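Local structure of putative uncharacterized protein (5KO4) at residues V17-D22 with W46-K51. The protein is a trypanosomal bromodomain protein of unknown function, represented here by its bromodomain, a fold that in its relatives recognises acetyl-lysine. Numbering follows the deposited sequence. Where two conformers were deposited one is given.
Sequences VVMDLD and WWDLIK
The indole of Trp47 has Val18 over one face and the carboxylate of Asp22 at its pyrrole edge. Val18 drives CG1 onto the six-membered ring, 3.4 Å from that ring's centroid and close to its normal, a CH-pi contact displaced toward the CZ2 and CH2 rim; CG1 to Trp47 CZ2 is 3.3 Å. At the edge, Trp47 NE1 gives its N-H to Asp22 OD2, 2.9 Å away and close to the indole plane, in a moderately bent bond (147°). OD2 accepts through its anti lone pair, and the carboxylate stands nearly upright to the ring, the two planes 81° apart. With CG anti to the backbone N, Asp22 carries its carboxylate out from the helix end to the N-H of Trp47.

Met19 lies against the root of the tryptophan, at CB and CG. Its CG lies 3.7 Å from Trp47 CB, and SD sits obliquely to the five-membered ring, 5.3 Å from its centroid, as a Met-aromatic contact. The bend at chi3 (66°) turns the methyl toward Asp48, with Met19 CE 3.6 Å from Asp48 OD1.

Together these contacts join the C-terminal end of helix 8-21 to the first turn of helix 47-55, the short segments running nearly antiparallel. Ile93 of helix 85-104 and Val72 of helix 62-80 also pack on Trp47 in the core of the bromodomain helical bundle.

Asp22, just past its helix, also accepts the backbone N-H groups of Ile26 at OD1 and Phe27 at OD2. Three N-H donors thus grip this buried carboxylate, which would be expected to stabilise its charged form. The loop N-H groups hold the carboxylate in place, and the bond from NE1 then limits rotation of the indole.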
ATOM      1  N   VAL A  17     -19.106   9.062   1.409  1.00 10.12           N
ATOM      2  CA  VAL A  17     -18.634   9.005   2.794  1.00 10.91           C
ATOM      3  C   VAL A  17     -17.372   8.151   2.869  1.00 11.97           C
ATOM      4  O   VAL A  17     -16.371   8.568   3.449  1.00 12.90           O
ATOM      5  CB  VAL A  17     -19.747   8.459   3.734  1.00 13.50           C
ATOM      6  CG1 VAL A  17     -19.192   8.116   5.120  1.00 13.11           C
ATOM      7  CG2 VAL A  17     -20.890   9.456   3.856  1.00 14.26           C
ATOM      8  N   VAL A  18     -17.412   6.973   2.262  1.00 10.36           N
ATOM      9  CA  VAL A  18     -16.281   6.057   2.300  1.00 10.07           C
ATOM     10  C   VAL A  18     -15.049   6.665   1.620  1.00 12.48           C
ATOM     11  O   VAL A  18     -13.942   6.560   2.156  1.00 11.78           O
ATOM     12  CB  VAL A  18     -16.708   4.726   1.641  1.00 14.51           C
ATOM     13  CG1 VAL A  18     -15.523   3.891   1.222  1.00 15.50           C
ATOM     14  CG2 VAL A  18     -17.650   3.947   2.568  1.00 13.80           C
ATOM     15  N   MET A  19     -15.222   7.314   0.467  1.00  9.66           N
ATOM     16  CA  MET A  19     -14.071   7.890  -0.224  1.00 10.01           C
ATOM     17  C   MET A  19     -13.485   9.048   0.570  1.00 14.73           C
ATOM     18  O   MET A  19     -12.264   9.196   0.583  1.00 15.31           O
ATOM     19  CB  MET A  19     -14.457   8.316  -1.635  1.00 11.52           C
ATOM     20  CG  MET A  19     -14.704   7.105  -2.504  1.00 12.53           C
ATOM     21  SD  MET A  19     -15.187   7.400  -4.197  1.00 14.89           S
ATOM     22  CE  MET A  19     -13.731   8.128  -4.787  1.00 14.19           C
ATOM     23  N   ASP A  20     -14.301   9.760   1.347  1.00 11.81           N
ATOM     24  CA  ASP A  20     -13.789  10.826   2.227  1.00 12.59           C
ATOM     25  C   ASP A  20     -13.033  10.232   3.437  1.00 15.01           C
ATOM     26  O   ASP A  20     -12.077  10.838   3.910  1.00 15.53           O
ATOM     27  CB  ASP A  20     -14.939  11.717   2.723  1.00 14.70           C
ATOM     28  CG  ASP A  20     -15.457  12.732   1.721  1.00 29.25           C
ATOM     29  OD1 ASP A  20     -14.722  13.059   0.769  1.00 33.47           O
ATOM     30  OD2 ASP A  20     -16.578  13.236   1.920  1.00 34.18           O
ATOM     31  N   LEU A  21     -13.484   9.079   3.969  1.00 11.35           N
ATOM     32  CA  LEU A  21     -12.785   8.401   5.067  1.00 11.25           C
ATOM     33  C   LEU A  21     -11.417   7.915   4.599  1.00 15.00           C
ATOM     34  O   LEU A  21     -10.469   7.889   5.383  1.00 15.55           O
ATOM     35  CB  LEU A  21     -13.584   7.217   5.587  1.00 10.61           C
ATOM     36  CG  LEU A  21     -14.887   7.557   6.282  1.00 13.60           C
ATOM     37  CD1 LEU A  21     -15.553   6.297   6.797  1.00 13.50           C
ATOM     38  CD2 LEU A  21     -14.677   8.535   7.439  1.00 14.89           C
ATOM     39  N   ASP A  22     -11.322   7.480   3.335  1.00 12.50           N
ATOM     40  CA  ASP A  22     -10.068   7.039   2.761  1.00 12.11           C
ATOM     41  C   ASP A  22      -9.372   8.289   2.229  1.00 15.88           C
ATOM     42  O   ASP A  22      -9.364   8.565   1.030  1.00 15.08           O
ATOM     43  CB  ASP A  22     -10.342   6.006   1.668  1.00 12.20           C
ATOM     44  CG  ASP A  22      -9.119   5.330   1.128  1.00 15.66           C
ATOM     45  OD1 ASP A  22      -7.992   5.687   1.568  1.00 14.79           O
ATOM     46  OD2 ASP A  22      -9.268   4.467   0.239  1.00 13.18           O
ATOM     47  N   TRP A  46     -12.052  -1.434  -6.396  1.00  9.79           N
ATOM     48  CA  TRP A  46     -11.559  -0.182  -5.853  1.00  9.16           C
ATOM     49  C   TRP A  46     -12.633   0.900  -6.004  1.00 10.11           C
ATOM     50  O   TRP A  46     -13.562   0.732  -6.777  1.00  9.66           O
ATOM     51  CB  TRP A  46     -10.243   0.205  -6.544  1.00  9.03           C
ATOM     52  CG  TRP A  46     -10.319   0.322  -8.040  1.00  9.51           C
ATOM     53  CD1 TRP A  46     -10.430   1.478  -8.749  1.00 12.46           C
ATOM     54  CD2 TRP A  46     -10.135  -0.722  -9.010  1.00  9.84           C
ATOM     55  NE1 TRP A  46     -10.393   1.219 -10.091  1.00 12.14           N
ATOM     56  CE2 TRP A  46     -10.181  -0.119 -10.284  1.00 12.91           C
ATOM     57  CE3 TRP A  46      -9.902  -2.097  -8.929  1.00 11.22           C
ATOM     58  CZ2 TRP A  46     -10.062  -0.847 -11.457  1.00 13.32           C
ATOM     59  CZ3 TRP A  46      -9.796  -2.822 -10.103  1.00 12.74           C
ATOM     60  CH2 TRP A  46      -9.906  -2.200 -11.349  1.00 13.97           C
ATOM     61  N   TRP A  47     -12.563   1.980  -5.199  1.00  9.34           N
ATOM     62  CA  TRP A  47     -13.661   2.937  -5.184  1.00  9.86           C
ATOM     63  C   TRP A  47     -13.944   3.561  -6.543  1.00 11.30           C
ATOM     64  O   TRP A  47     -15.117   3.759  -6.867  1.00 11.05           O
ATOM     65  CB  TRP A  47     -13.447   4.084  -4.188  1.00  9.37           C
ATOM     66  CG  TRP A  47     -12.965   3.695  -2.808  1.00 10.23           C
ATOM     67  CD1 TRP A  47     -11.959   4.290  -2.109  1.00 12.51           C
ATOM     68  CD2 TRP A  47     -13.549   2.726  -1.922  1.00  9.89           C
ATOM     69  NE1 TRP A  47     -11.846   3.725  -0.862  1.00 11.85           N
ATOM     70  CE2 TRP A  47     -12.808   2.756  -0.723  1.00 12.36           C
ATOM     71  CE3 TRP A  47     -14.646   1.855  -2.012  1.00 10.44           C
ATOM     72  CZ2 TRP A  47     -13.050   1.861   0.327  1.00 11.81           C
ATOM     73  CZ3 TRP A  47     -14.917   1.003  -0.949  1.00 11.35           C
ATOM     74  CH2 TRP A  47     -14.095   0.973   0.176  1.00 11.81           C
ATOM     75  N   ASP A  48     -12.918   3.919  -7.312  1.00 10.73           N
ATOM     76  CA  ASP A  48     -13.180   4.586  -8.597  1.00 10.61           C
ATOM     77  C   ASP A  48     -13.937   3.663  -9.556  1.00 12.99           C
ATOM     78  O   ASP A  48     -14.703   4.153 -10.396  1.00 13.08           O
ATOM     79  CB  ASP A  48     -11.885   5.081  -9.255  1.00 12.35           C
ATOM     80  CG  ASP A  48     -11.210   6.225  -8.527  1.00 17.28           C
ATOM     81  OD1 ASP A  48     -11.846   6.818  -7.622  1.00 17.27           O
ATOM     82  OD2 ASP A  48     -10.037   6.536  -8.862  1.00 19.62           O
ATOM     83  N   LEU A  49     -13.729   2.351  -9.454  1.00 10.89           N
ATOM     84  CA  LEU A  49     -14.472   1.401 -10.288  1.00 10.88           C
ATOM     85  C   LEU A  49     -15.943   1.363  -9.858  1.00 11.36           C
ATOM     86  O   LEU A  49     -16.838   1.378 -10.703  1.00 11.78           O
ATOM     87  CB  LEU A  49     -13.850   0.008 -10.212  1.00 11.48           C
ATOM     88  CG  LEU A  49     -14.502  -1.072 -11.084  1.00 14.32           C
ATOM     89  CD1 LEU A  49     -14.639  -0.614 -12.549  1.00 15.97           C
ATOM     90  CD2 LEU A  49     -13.711  -2.359 -11.022  1.00 14.27           C
ATOM     91  N   ILE A  50     -16.201   1.374  -8.546  1.00  9.07           N
ATOM     92  CA  ILE A  50     -17.574   1.399  -8.056  1.00  8.63           C
ATOM     93  C   ILE A  50     -18.259   2.707  -8.492  1.00 11.42           C
ATOM     94  O   ILE A  50     -19.426   2.681  -8.867  1.00 11.90           O
ATOM     95  CB  ILE A  50     -17.603   1.206  -6.523  1.00 10.09           C
ATOM     96  CG1 ILE A  50     -17.029  -0.190  -6.169  1.00  9.69           C
ATOM     97  CG2 ILE A  50     -19.026   1.380  -5.962  1.00 10.51           C
ATOM     98  CD1 ILE A  50     -16.889  -0.461  -4.706  1.00 11.57           C
ATOM     99  N   LYS A  51     -17.545   3.833  -8.435  0.55 10.42           N
ATOM    100  CA  LYS A  51     -18.105   5.105  -8.883  0.55 11.01           C
ATOM    101  C   LYS A  51     -18.493   5.009 -10.360  0.55 13.10           C
ATOM    102  O   LYS A  51     -19.584   5.426 -10.744  0.55 12.64           O
ATOM    103  CB  LYS A  51     -17.081   6.233  -8.665  0.55 13.34           C
ATOM    104  CG  LYS A  51     -17.541   7.612  -9.119  0.55 19.24           C
ATOM    105  CD  LYS A  51     -18.633   8.180  -8.223  0.55 27.64           C
ATOM    106  CE  LYS A  51     -19.388   9.294  -8.897  0.70 31.81           C
ATOM    107  NZ  LYS A  51     -18.494  10.385  -9.356  0.70 30.81           N
TER